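PDB 2HDW: uncharacterized protein PA2218 from Pseudomonas aeruginosa, which is of unknown function but has an alpha/beta hydrolase fold and is probably a hydrolase. Local coordinates for residues S133-S138 against P142-S147; D154-V159 against L186-V191; K196-S201 against K302-R307; M206-S211 against R320-T325; R225-L230 against S291-P296. All blocks are in the same frame, centred on the assembly; numbering follows the deposited sequence.

How the interactions relate
From the N terminus, interaction 1 closes a tight loop between strand 126-130 and helix 148-164. Interaction 2 follows in series, pairing that helix with helix 180-191; interactions 1 and 2 meet where Ser133 OG bonds Asp154 OD1 (2.7 Å). Next, 196-201 joins 302-307 in interaction 3, which touches interaction 2 about the end of helix 180-191. Interaction 4, helix 206-212 with helix 320-329, alternates its segments with those of interaction 3, so the two loops cross. Interaction 5 is nested inside both and ties helix 220-240 to the turn after helix 289-292. That turn also packs on helix 206-212, and Phe292 and Ser291 pack against Ala146 and Ser147 of interaction 1.

Interaction 1: S133-S138 against P142-S147; sequences SYTGES and PRNVAS
Arg143 folds back over 133-138 to reach backbone carbonyls. Its chain leaves with CG beside the backbone N (chi1 -61°) and bends at chi2 and chi3, which carries the guanidinium across Tyr134 O; that oxygen sits over the centre of one face of the group. NH1 makes a 2.7 Å bond to Ser138 O and also reaches Gly140 O, while NH2 adds only a weak bond to Ser138 O. Ser138 O lies 18° out of the guanidinium plane.

Next along the chain, Asn144 N donates to Tyr134 O at 2.7 Å in a nearly straight bond, 165° at the hydrogen. The Asn144 side chain crosses Thr135 at about a right angle; its OD1 receives a bond from a water that in turn accepts from Gly136 N. A second water lies within bonding distance of Ser133 O and Val145 O, though it has more acceptors near it than protons to give. The Tyr134 ring lies with Val145 CG1 over one face.

Thr135 to Ser138 form a type II' beta turn, with Gly136 at its second position. The turn and the arginine grip fold up the connection between strand 126-130 and helix 148-164, a loop of the alpha/beta hydrolase fold.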
# COMPACT_ATOMS: atom_id res chain seq x y z
N SER A 133 -9.99 1.86 0.94
CA SER A 133 -11.28 2.41 1.36
C SER A 133 -11.19 3.91 1.62
O SER A 133 -10.19 4.39 2.14
CB SER A 133 -11.76 1.71 2.64
OG SER A 133 -12.28 0.41 2.38
N TYR A 134 -12.24 4.64 1.26
CA TYR A 134 -12.31 6.09 1.46
C TYR A 134 -11.37 6.94 0.61
O TYR A 134 -11.36 8.17 0.75
CB TYR A 134 -12.04 6.44 2.93
CG TYR A 134 -12.90 5.73 3.95
CD1 TYR A 134 -14.21 6.15 4.20
CD2 TYR A 134 -12.39 4.67 4.68
CE1 TYR A 134 -14.99 5.51 5.17
CE2 TYR A 134 -13.16 4.02 5.65
CZ TYR A 134 -14.45 4.44 5.89
OH TYR A 134 -15.20 3.77 6.83
N THR A 135 -10.58 6.31 -0.26
CA THR A 135 -9.63 7.07 -1.08
C THR A 135 -9.70 6.77 -2.58
O THR A 135 -10.35 5.81 -3.00
CB THR A 135 -8.17 6.82 -0.63
OG1 THR A 135 -7.78 5.49 -0.97
CG2 THR A 135 -8.05 7.00 0.88
N GLY A 136 -9.02 7.59 -3.37
CA GLY A 136 -9.01 7.40 -4.81
C GLY A 136 -10.40 7.37 -5.42
O GLY A 136 -11.21 8.26 -5.16
N GLU A 137 -10.68 6.35 -6.22
CA GLU A 137 -11.99 6.22 -6.84
C GLU A 137 -12.90 5.30 -6.03
O GLU A 137 -14.07 5.11 -6.37
CB GLU A 137 -11.86 5.69 -8.27
CG GLU A 137 -11.11 6.64 -9.19
CD GLU A 137 -11.12 6.19 -10.63
OE1 GLU A 137 -10.52 5.15 -10.94
OE2 GLU A 137 -11.76 6.88 -11.45
N SER A 138 -12.36 4.73 -4.96
CA SER A 138 -13.16 3.85 -4.10
C SER A 138 -14.23 4.64 -3.35
O SER A 138 -14.17 5.86 -3.25
CB SER A 138 -12.26 3.15 -3.08
OG SER A 138 -11.39 2.24 -3.72
N PRO A 142 -16.50 9.68 5.62
CA PRO A 142 -15.87 10.83 4.97
C PRO A 142 -14.72 10.40 4.08
O PRO A 142 -14.13 9.33 4.27
CB PRO A 142 -15.36 11.67 6.15
CG PRO A 142 -16.23 11.25 7.29
CD PRO A 142 -16.33 9.76 7.08
N ARG A 143 -14.38 11.23 3.10
CA ARG A 143 -13.28 10.91 2.21
C ARG A 143 -11.95 11.01 2.97
O ARG A 143 -11.82 11.77 3.93
CB ARG A 143 -13.26 11.88 1.02
CG ARG A 143 -14.52 11.81 0.18
CD ARG A 143 -14.75 10.39 -0.32
NE ARG A 143 -13.66 9.93 -1.17
CZ ARG A 143 -13.56 8.69 -1.65
NH1 ARG A 143 -14.49 7.79 -1.34
NH2 ARG A 143 -12.56 8.36 -2.45
N ASN A 144 -10.99 10.21 2.53
CA ASN A 144 -9.65 10.22 3.11
C ASN A 144 -9.51 9.99 4.61
O ASN A 144 -8.89 10.80 5.32
CB ASN A 144 -8.94 11.52 2.72
CG ASN A 144 -8.71 11.63 1.22
OD1 ASN A 144 -8.91 10.66 0.49
ND2 ASN A 144 -8.29 12.81 0.77
N VAL A 145 -10.09 8.90 5.09
CA VAL A 145 -9.95 8.51 6.48
C VAL A 145 -9.32 7.13 6.35
O VAL A 145 -9.49 6.47 5.33
CB VAL A 145 -11.32 8.44 7.21
CG1 VAL A 145 -12.22 7.42 6.56
CG2 VAL A 145 -11.11 8.10 8.68
N ALA A 146 -8.55 6.70 7.35
CA ALA A 146 -7.90 5.39 7.28
C ALA A 146 -7.98 4.63 8.60
O ALA A 146 -8.33 5.20 9.63
CB ALA A 146 -6.44 5.55 6.87
N SER A 147 -7.65 3.35 8.55
CA SER A 147 -7.69 2.49 9.74
C SER A 147 -6.84 1.25 9.48
O SER A 147 -6.89 0.68 8.39
CB SER A 147 -9.15 2.09 10.01
OG SER A 147 -9.24 0.81 10.62
O HOH W 1 -8.13 4.32 3.83
O HOH W 2 -7.57 9.71 -1.75

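Interaction 2: D154-V159 against L186-V191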
# COMPACT_ATOMS: atom_id res chain seq x y z
N ASP A 154 -9.03 -4.37 3.34
CA ASP A 154 -9.01 -4.01 1.92
C ASP A 154 -8.17 -4.98 1.10
O ASP A 154 -8.53 -5.37 -0.01
CB ASP A 154 -8.45 -2.60 1.71
CG ASP A 154 -9.39 -1.50 2.16
OD1 ASP A 154 -10.62 -1.71 2.15
OD2 ASP A 154 -8.90 -0.41 2.51
N PHE A 155 -7.03 -5.38 1.65
CA PHE A 155 -6.15 -6.31 0.96
C PHE A 155 -6.83 -7.65 0.70
O PHE A 155 -6.73 -8.21 -0.39
CB PHE A 155 -4.87 -6.52 1.77
CG PHE A 155 -3.62 -6.08 1.06
CD1 PHE A 155 -2.66 -5.32 1.73
CD2 PHE A 155 -3.39 -6.45 -0.26
CE1 PHE A 155 -1.48 -4.94 1.08
CE2 PHE A 155 -2.22 -6.07 -0.92
CZ PHE A 155 -1.26 -5.31 -0.24
N SER A 156 -7.53 -8.17 1.70
CA SER A 156 -8.21 -9.44 1.55
C SER A 156 -9.47 -9.31 0.69
O SER A 156 -9.93 -10.28 0.10
CB SER A 156 -8.54 -10.03 2.92
OG SER A 156 -7.36 -10.52 3.53
N ALA A 157 -10.02 -8.10 0.62
CA ALA A 157 -11.19 -7.85 -0.21
C ALA A 157 -10.72 -7.92 -1.66
O ALA A 157 -11.45 -8.38 -2.54
CB ALA A 157 -11.78 -6.48 0.08
N ALA A 158 -9.48 -7.47 -1.89
CA ALA A 158 -8.89 -7.50 -3.23
C ALA A 158 -8.59 -8.94 -3.62
O ALA A 158 -8.79 -9.34 -4.77
CB ALA A 158 -7.62 -6.66 -3.26
N VAL A 159 -8.13 -9.73 -2.66
CA VAL A 159 -7.84 -11.14 -2.92
C VAL A 159 -9.16 -11.84 -3.24
O VAL A 159 -9.20 -12.74 -4.08
CB VAL A 159 -7.16 -11.81 -1.70
CG1 VAL A 159 -7.04 -13.31 -1.92
CG2 VAL A 159 -5.77 -11.21 -1.50
N LEU A 186 1.71 -7.64 5.34
CA LEU A 186 2.15 -8.66 6.29
C LEU A 186 1.03 -8.95 7.29
O LEU A 186 0.82 -10.10 7.68
CB LEU A 186 3.40 -8.19 7.04
CG LEU A 186 4.65 -8.00 6.18
CD1 LEU A 186 5.74 -7.29 6.96
CD2 LEU A 186 5.13 -9.37 5.69
N ASN A 187 0.31 -7.90 7.68
CA ASN A 187 -0.78 -8.03 8.63
C ASN A 187 -1.90 -8.90 8.04
O ASN A 187 -2.45 -9.76 8.72
CB ASN A 187 -1.35 -6.65 8.98
CG ASN A 187 -2.10 -6.65 10.30
OD1 ASN A 187 -3.23 -6.14 10.40
ND2 ASN A 187 -1.48 -7.19 11.34
N ALA A 188 -2.21 -8.66 6.77
CA ALA A 188 -3.26 -9.41 6.08
C ALA A 188 -2.90 -10.89 5.89
O ALA A 188 -3.73 -11.77 6.13
CB ALA A 188 -3.56 -8.77 4.73
N VAL A 189 -1.68 -11.14 5.44
CA VAL A 189 -1.23 -12.51 5.18
C VAL A 189 -1.21 -13.41 6.43
O VAL A 189 -1.44 -14.61 6.34
CB VAL A 189 0.18 -12.52 4.53
CG1 VAL A 189 0.63 -13.96 4.28
CG2 VAL A 189 0.15 -11.73 3.22
N ALA A 190 -0.93 -12.82 7.58
CA ALA A 190 -0.89 -13.58 8.82
C ALA A 190 -2.19 -14.34 9.08
O ALA A 190 -2.17 -15.49 9.51
CB ALA A 190 -0.59 -12.65 9.99
N VAL A 191 -3.33 -13.70 8.82
CA VAL A 191 -4.61 -14.36 9.06
C VAL A 191 -5.34 -14.86 7.81
O VAL A 191 -6.19 -15.73 7.93
CB VAL A 191 -5.60 -13.46 9.85
CG1 VAL A 191 -5.11 -13.31 11.29
CG2 VAL A 191 -5.76 -12.12 9.17
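A chi1 of -118°, far from any staggered value, turns the ring of Phe155 toward the sheet, so that CB, not the ring, is what meets Ala188. Ser156 takes a staggered chi1 of -73°, which sets OG beside its own backbone N and on the side of helix 180-191. The two residues thus present short reach to the same methyl: Phe155 CB lies 3.9 Å from Ala188 CB, and Ser156 OG stands a looser 4.4 Å from Ala188 CB.

Having only a methyl, Ala188 lets the helices come close, with Phe155 CA and Ala188 CA 6.6 Å apart. No hydrogen bond passes between the two segments. Ser156 OG is bonded instead to Asp192 OD2, just beyond 186-191, which gives the helix pair a polar tie at its border. The Phe155 ring meets Phe130 edge-to-face, also meets Trp181, and packs on Val100 of strand 96-102.

Phe155 and Leu186 both face strands, the latter touching Val198 and Thr200, so the two helices lie side by side on one face of the central sheet. Helix 180-191 follows directly on strand 173-178, the place where alpha/beta hydrolases usually carry the nucleophile elbow; neighbouring helices packed on the sheet are characteristic of that fold.

Interaction 3: K196-S201 against K302-R307; sequences KAVVTS and KEISPR
Lys196 O, next to strand 197-201, faces the end of the 302-307 loop, where a cis peptide before Pro306 turns the chain toward Arg307, and no hydrogen bond links the two segments directly. The strand belongs to the parallel part of the alpha/beta hydrolase sheet, and 302-307 is the approach to its neighbour, strand 309-314; Val198 pairs through its backbone with Pro308 and Leu310 immediately after the loop.

Arg307 supplies the closest touch with its aliphatic part: CB and CG both lie 3.5 Å from Lys196 O. CG is beside the backbone N, and a bend at chi3 (-65°) returns the guanidinium to the loop's own carbonyls. NE donates to Ile304 O at 3.0 Å, on a lone pair in the carbonyl plane, though the oxygen is 31° out of the guanidinium plane. Arg307 N bonds Ile304 O as well, so that oxygen is held twice. NH1 is anchored outside the segments, on Val195 O, and the gathering of carbonyls would probably suit the positive charge.

Further up the strand, Val198 and Ile304 point at each other and meet loosely, CG1 of the first 4.4 Å from CG2 of the second; Leu186 of helix 180-191 touches both. Lys196 NZ forms a salt bridge with Glu171 OE1. In the guanidinium plane, only 4° off it, Arg307 NH2 donates to Glu303 O at 3.2 Å.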
# COMPACT_ATOMS: atom_id res chain seq x y z
N LYS A 196 -0.51 -17.14 -0.51
CA LYS A 196 0.63 -18.06 -0.47
C LYS A 196 2.02 -17.50 -0.19
O LYS A 196 2.88 -18.22 0.32
CB LYS A 196 0.68 -18.86 -1.78
CG LYS A 196 -0.56 -19.69 -2.06
CD LYS A 196 -0.87 -20.65 -0.92
CE LYS A 196 -1.79 -21.78 -1.37
NZ LYS A 196 -3.06 -21.27 -1.94
N ALA A 197 2.25 -16.25 -0.55
CA ALA A 197 3.56 -15.63 -0.34
C ALA A 197 3.37 -14.13 -0.30
O ALA A 197 2.38 -13.62 -0.81
CB ALA A 197 4.51 -16.02 -1.47
N VAL A 198 4.33 -13.42 0.29
CA VAL A 198 4.24 -11.98 0.42
C VAL A 198 5.59 -11.28 0.30
O VAL A 198 6.59 -11.73 0.86
CB VAL A 198 3.60 -11.58 1.79
CG1 VAL A 198 4.46 -12.12 2.94
CG2 VAL A 198 3.47 -10.06 1.88
N VAL A 199 5.59 -10.17 -0.44
CA VAL A 199 6.76 -9.33 -0.64
C VAL A 199 6.40 -7.93 -0.16
O VAL A 199 5.28 -7.49 -0.38
CB VAL A 199 7.13 -9.20 -2.14
CG1 VAL A 199 8.08 -8.02 -2.35
CG2 VAL A 199 7.78 -10.48 -2.63
N THR A 200 7.33 -7.25 0.50
CA THR A 200 7.09 -5.88 0.93
C THR A 200 8.19 -5.05 0.29
O THR A 200 9.31 -5.52 0.13
CB THR A 200 7.16 -5.70 2.47
OG1 THR A 200 8.45 -6.11 2.94
CG2 THR A 200 6.07 -6.51 3.16
N SER A 201 7.86 -3.83 -0.11
CA SER A 201 8.86 -2.96 -0.73
C SER A 201 8.96 -1.65 0.03
O SER A 201 7.97 -0.94 0.21
CB SER A 201 8.48 -2.69 -2.20
OG SER A 201 9.54 -2.04 -2.88
N LYS A 302 4.53 -13.95 12.83
CA LYS A 302 5.20 -15.25 12.81
C LYS A 302 4.30 -16.36 12.27
O LYS A 302 4.78 -17.45 11.94
CB LYS A 302 5.68 -15.64 14.21
CG LYS A 302 6.83 -14.79 14.73
CD LYS A 302 7.19 -15.18 16.16
CE LYS A 302 8.40 -14.41 16.67
NZ LYS A 302 8.70 -14.69 18.11
N GLU A 303 3.01 -16.08 12.16
CA GLU A 303 2.06 -17.06 11.66
C GLU A 303 1.90 -17.02 10.15
O GLU A 303 1.00 -17.65 9.59
CB GLU A 303 0.71 -16.91 12.37
CG GLU A 303 0.81 -17.42 13.81
CD GLU A 303 -0.47 -17.25 14.60
OE1 GLU A 303 -1.56 -17.36 14.02
OE2 GLU A 303 -0.37 -17.02 15.83
N ILE A 304 2.78 -16.28 9.49
CA ILE A 304 2.80 -16.24 8.04
C ILE A 304 3.52 -17.55 7.70
O ILE A 304 3.14 -18.25 6.75
CB ILE A 304 3.61 -15.02 7.51
CG1 ILE A 304 2.75 -13.75 7.64
CG2 ILE A 304 4.00 -15.24 6.05
CD1 ILE A 304 3.50 -12.46 7.36
N SER A 305 4.53 -17.89 8.49
CA SER A 305 5.27 -19.14 8.27
C SER A 305 4.25 -20.28 8.40
O SER A 305 3.30 -20.16 9.17
CB SER A 305 6.37 -19.30 9.32
OG SER A 305 7.03 -20.55 9.21
N PRO A 306 4.45 -21.40 7.69
CA PRO A 306 5.53 -21.78 6.76
C PRO A 306 5.60 -21.01 5.44
O PRO A 306 6.51 -21.24 4.65
CB PRO A 306 5.28 -23.27 6.51
CG PRO A 306 4.46 -23.70 7.68
CD PRO A 306 3.54 -22.54 7.90
N ARG A 307 4.64 -20.13 5.18
CA ARG A 307 4.66 -19.34 3.93
C ARG A 307 5.83 -18.36 3.98
O ARG A 307 6.17 -17.85 5.04
CB ARG A 307 3.34 -18.59 3.76
CG ARG A 307 2.15 -19.51 3.49
CD ARG A 307 0.83 -18.78 3.69
NE ARG A 307 0.64 -18.37 5.08
CZ ARG A 307 -0.26 -17.48 5.49
NH1 ARG A 307 -1.06 -16.90 4.60
NH2 ARG A 307 -0.37 -17.17 6.77

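Interaction 4: M206-S211 against R320-T325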
# COMPACT_ATOMS: atom_id res chain seq x y z
N MET A 206 2.69 1.56 9.56
CA MET A 206 1.99 2.80 9.89
C MET A 206 1.54 2.99 11.34
O MET A 206 1.44 4.13 11.80
CB MET A 206 0.80 3.03 8.93
CG MET A 206 1.19 3.26 7.45
SD MET A 206 2.48 4.53 7.13
CE MET A 206 1.68 5.96 7.87
N THR A 207 1.27 1.91 12.08
CA THR A 207 0.85 2.07 13.47
C THR A 207 2.07 2.49 14.29
O THR A 207 1.96 3.30 15.22
CB THR A 207 0.23 0.77 14.07
OG1 THR A 207 1.21 -0.28 14.14
CG2 THR A 207 -0.96 0.32 13.23
N ARG A 208 3.23 1.95 13.95
CA ARG A 208 4.45 2.30 14.66
C ARG A 208 4.84 3.75 14.39
O ARG A 208 5.16 4.49 15.32
CB ARG A 208 5.60 1.38 14.25
CG ARG A 208 6.94 1.75 14.87
CD ARG A 208 8.07 0.88 14.32
NE ARG A 208 8.06 -0.46 14.89
CZ ARG A 208 8.57 -0.78 16.07
NH1 ARG A 208 9.14 0.15 16.83
NH2 ARG A 208 8.49 -2.03 16.51
N VAL A 209 4.81 4.17 13.13
CA VAL A 209 5.22 5.54 12.81
C VAL A 209 4.28 6.59 13.41
O VAL A 209 4.73 7.65 13.84
CB VAL A 209 5.36 5.76 11.28
CG1 VAL A 209 3.99 5.83 10.61
CG2 VAL A 209 6.14 7.03 11.03
N MET A 210 2.98 6.30 13.44
CA MET A 210 2.05 7.26 14.01
C MET A 210 2.07 7.27 15.54
O MET A 210 1.77 8.29 16.17
CB MET A 210 0.62 7.00 13.51
CG MET A 210 0.39 7.57 12.12
SD MET A 210 -1.32 7.78 11.67
CE MET A 210 -1.44 6.63 10.36
N SER A 211 2.46 6.14 16.12
CA SER A 211 2.52 6.03 17.57
C SER A 211 3.85 6.51 18.15
O SER A 211 3.87 7.19 19.19
CB SER A 211 2.27 4.58 18.00
OG SER A 211 0.97 4.17 17.64
N ARG A 320 14.52 2.19 6.20
CA ARG A 320 15.03 0.82 6.19
C ARG A 320 14.81 0.08 7.50
O ARG A 320 14.60 -1.13 7.50
CB ARG A 320 16.52 0.80 5.84
CG ARG A 320 17.06 -0.61 5.63
CD ARG A 320 18.54 -0.62 5.31
NE ARG A 320 19.33 -0.13 6.43
CZ ARG A 320 20.66 0.02 6.40
NH1 ARG A 320 21.34 -0.28 5.30
NH2 ARG A 320 21.29 0.48 7.48
N TYR A 321 14.86 0.80 8.61
CA TYR A 321 14.69 0.15 9.90
C TYR A 321 13.34 -0.56 10.07
O TYR A 321 13.25 -1.54 10.81
CB TYR A 321 14.92 1.15 11.04
CG TYR A 321 13.80 2.12 11.30
CD1 TYR A 321 12.83 1.84 12.26
CD2 TYR A 321 13.74 3.35 10.64
CE1 TYR A 321 11.84 2.76 12.57
CE2 TYR A 321 12.76 4.28 10.94
CZ TYR A 321 11.81 3.98 11.91
OH TYR A 321 10.84 4.90 12.23
N PHE A 322 12.30 -0.08 9.40
CA PHE A 322 10.99 -0.73 9.51
C PHE A 322 11.06 -2.19 9.06
O PHE A 322 10.49 -3.08 9.70
CB PHE A 322 9.93 -0.01 8.67
CG PHE A 322 9.49 1.31 9.25
CD1 PHE A 322 8.91 1.37 10.51
CD2 PHE A 322 9.64 2.49 8.53
CE1 PHE A 322 8.49 2.59 11.05
CE2 PHE A 322 9.22 3.72 9.06
CZ PHE A 322 8.64 3.76 10.32
N SER A 323 11.76 -2.44 7.95
CA SER A 323 11.91 -3.81 7.44
C SER A 323 12.80 -4.64 8.34
O SER A 323 12.62 -5.86 8.46
CB SER A 323 12.50 -3.78 6.03
OG SER A 323 11.60 -3.19 5.12
N GLU A 324 13.77 -3.99 8.98
CA GLU A 324 14.69 -4.69 9.87
C GLU A 324 13.93 -5.16 11.11
O GLU A 324 14.22 -6.23 11.64
CB GLU A 324 15.84 -3.77 10.26
CG GLU A 324 16.63 -3.29 9.06
CD GLU A 324 17.77 -2.36 9.44
OE1 GLU A 324 17.55 -1.47 10.27
OE2 GLU A 324 18.88 -2.53 8.89
N THR A 325 12.97 -4.35 11.55
CA THR A 325 12.15 -4.69 12.71
C THR A 325 11.22 -5.84 12.32
O THR A 325 11.10 -6.83 13.04
CB THR A 325 11.30 -3.46 13.17
OG1 THR A 325 12.15 -2.47 13.75
CG2 THR A 325 10.26 -3.88 14.21
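Arg208 sets its CD at the edge of the Phe322 ring, 3.7 Å from Phe322 CE1. The chain runs out extended, with CG opposite the backbone N across the CA-CB bond (chi1 176°), until a bend at chi3 (-76°) takes the guanidinium past the ring toward Thr325. There NH2 comes to 3.4 Å from Thr325 CG2, a methyl contact and no hydrogen bond. Thr325 offers that methyl because its OG1 is turned back along its own helix, where it makes a weak bond to Tyr321 O. Beyond the contact, Arg208 NH1 has a long, weak ion pair with Asp216.

Val209 meets the ring at a different atom, CB 4.0 Å from Phe322 CZ, the side chains crossing at about a right angle. The axes of the two helical segments stay 11.6 Å apart at their nearest, inclined at 123° between N-to-C directions, a separation spanned mainly by Arg208 and Phe322. In the alpha/beta hydrolase fold of this chain, helix 206-212 follows strand 197-201, whereas helix 320-329 connects strands 309-314 and 334-339, so the contact joins the start of the long excursion after one strand to a helix beside the sheet's far edge.

Phe322 is flanked by other rings too: Tyr321 CZ lies 3.5 Å above one face of it, toward the rim, and Tyr204 stacks on it.

Interaction 5: R225-L230 against S291-P296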
# COMPACT_ATOMS: atom_id res chain seq x y z
N ARG A 225 0.05 14.34 24.68
CA ARG A 225 -0.28 15.68 24.23
C ARG A 225 -1.04 15.59 22.90
O ARG A 225 -2.04 16.27 22.70
CB ARG A 225 1.00 16.49 24.06
CG ARG A 225 0.83 17.95 23.67
CD ARG A 225 2.10 18.44 22.98
NE ARG A 225 3.29 17.99 23.70
CZ ARG A 225 4.47 17.75 23.12
NH1 ARG A 225 4.63 17.91 21.82
NH2 ARG A 225 5.50 17.34 23.86
N THR A 226 -0.55 14.75 22.00
CA THR A 226 -1.18 14.58 20.69
C THR A 226 -2.60 14.02 20.85
O THR A 226 -3.54 14.48 20.21
CB THR A 226 -0.35 13.63 19.79
OG1 THR A 226 0.92 14.23 19.52
CG2 THR A 226 -1.07 13.37 18.47
N LEU A 227 -2.75 13.01 21.71
CA LEU A 227 -4.06 12.41 21.94
C LEU A 227 -5.03 13.42 22.55
O LEU A 227 -6.21 13.47 22.17
CB LEU A 227 -3.91 11.19 22.85
CG LEU A 227 -3.15 10.03 22.21
CD1 LEU A 227 -2.98 8.90 23.22
CD2 LEU A 227 -3.91 9.53 20.97
N GLU A 228 -4.54 14.25 23.47
CA GLU A 228 -5.39 15.25 24.08
C GLU A 228 -5.91 16.19 23.00
O GLU A 228 -7.08 16.56 23.00
CB GLU A 228 -4.62 16.05 25.14
CG GLU A 228 -4.18 15.20 26.33
CD GLU A 228 -3.40 16.00 27.35
OE1 GLU A 228 -2.77 17.01 26.97
OE2 GLU A 228 -3.41 15.61 28.54
N GLN A 229 -5.02 16.58 22.08
CA GLN A 229 -5.39 17.47 20.99
C GLN A 229 -6.41 16.82 20.06
O GLN A 229 -7.34 17.47 19.60
CB GLN A 229 -4.15 17.85 20.17
CG GLN A 229 -3.09 18.63 20.94
CD GLN A 229 -1.85 18.89 20.10
OE1 GLN A 229 -1.13 17.97 19.72
NE2 GLN A 229 -1.61 20.16 19.80
N LEU A 230 -6.22 15.53 19.79
CA LEU A 230 -7.15 14.81 18.92
C LEU A 230 -8.53 14.83 19.56
O LEU A 230 -9.53 14.97 18.86
CB LEU A 230 -6.66 13.37 18.70
CG LEU A 230 -5.37 13.28 17.87
CD1 LEU A 230 -4.83 11.86 17.85
CD2 LEU A 230 -5.67 13.76 16.45
N SER A 291 -6.97 5.53 15.37
CA SER A 291 -6.98 4.07 15.27
C SER A 291 -5.57 3.50 15.21
O SER A 291 -5.25 2.56 15.94
CB SER A 291 -7.78 3.61 14.04
OG SER A 291 -7.23 4.14 12.85
N PHE A 292 -4.73 4.08 14.35
CA PHE A 292 -3.35 3.64 14.19
C PHE A 292 -2.53 3.74 15.47
O PHE A 292 -1.69 2.88 15.75
CB PHE A 292 -2.66 4.46 13.09
CG PHE A 292 -3.16 4.14 11.71
CD1 PHE A 292 -2.60 3.10 10.98
CD2 PHE A 292 -4.21 4.87 11.15
CE1 PHE A 292 -3.07 2.78 9.70
CE2 PHE A 292 -4.69 4.56 9.88
CZ PHE A 292 -4.12 3.52 9.15
N MET A 293 -2.78 4.78 16.26
CA MET A 293 -2.05 4.99 17.50
C MET A 293 -2.50 4.04 18.61
O MET A 293 -1.84 3.91 19.64
CB MET A 293 -2.23 6.45 17.98
CG MET A 293 -1.66 7.53 17.04
SD MET A 293 -1.86 9.26 17.67
CE MET A 293 -0.53 9.33 18.79
N ASN A 294 -3.61 3.34 18.37
CA ASN A 294 -4.18 2.45 19.39
C ASN A 294 -4.35 0.98 19.02
O ASN A 294 -4.66 0.15 19.88
CB ASN A 294 -5.54 3.04 19.80
CG ASN A 294 -6.07 2.47 21.10
OD1 ASN A 294 -5.33 2.33 22.08
ND2 ASN A 294 -7.36 2.16 21.13
N MET A 295 -4.12 0.64 17.76
CA MET A 295 -4.29 -0.74 17.30
C MET A 295 -3.11 -1.20 16.43
O MET A 295 -3.13 -1.05 15.21
CB MET A 295 -5.58 -0.86 16.49
CG MET A 295 -6.49 -2.00 16.95
SD MET A 295 -7.15 -1.74 18.60
CE MET A 295 -8.83 -1.34 18.20
N PRO A 296 -2.08 -1.79 17.06
CA PRO A 296 -0.93 -2.24 16.27
C PRO A 296 -1.21 -3.39 15.32
O PRO A 296 -2.11 -4.20 15.54
CB PRO A 296 0.10 -2.60 17.34
CG PRO A 296 -0.74 -3.02 18.49
CD PRO A 296 -1.84 -1.99 18.50
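Met293 O accepts a hydrogen bond from Arg223 NH2. Ser211 OG lies near the same oxygen in at most a weak, secondary bond, since that hydroxyl already bonds Thr207 O. Arg223 sits in helix 220-240, a little ahead of 225-230, so the polar tie and the apolar contact of Met293 engage the same helix.

The side chain of Met293 does all the touching from its segment. CG stands beside the backbone N and opposite the carbonyl carbon (chi1 -63°), chi2 is fully extended at -179°, and the chain bends only at chi3 (80°), so that SD is thrust at the helix and CE turns along it. SD lies 3.9 Å from Leu227 CD2 and 4.0 Å from Leu230 CD1. The methyl CE reaches 4.0 Å from the same Leu227 CD2 and 4.1 Å from Thr226 CG2, so the thioether end rests among three side chains on one side of the helix. Leu227 slides past Met293 in the opposite direction, while Thr226 crosses it at about a right angle.

All this belongs to the long insertion, with several helices, between strands 197-201 and 309-314; in alpha/beta hydrolases such insertions commonly form the cap over the core. Around Met293 the chain is only weakly helical; Asn294 N bonds Ser291 O at 3.0 Å.

Phe292, one residue back, points elsewhere, packing on Met206, Thr207 and Met210 of helix 206-212. Thr226 keeps its hydroxyl for its own helix, OG1 bonding to Gln222 O, with CG2 presented to Met293.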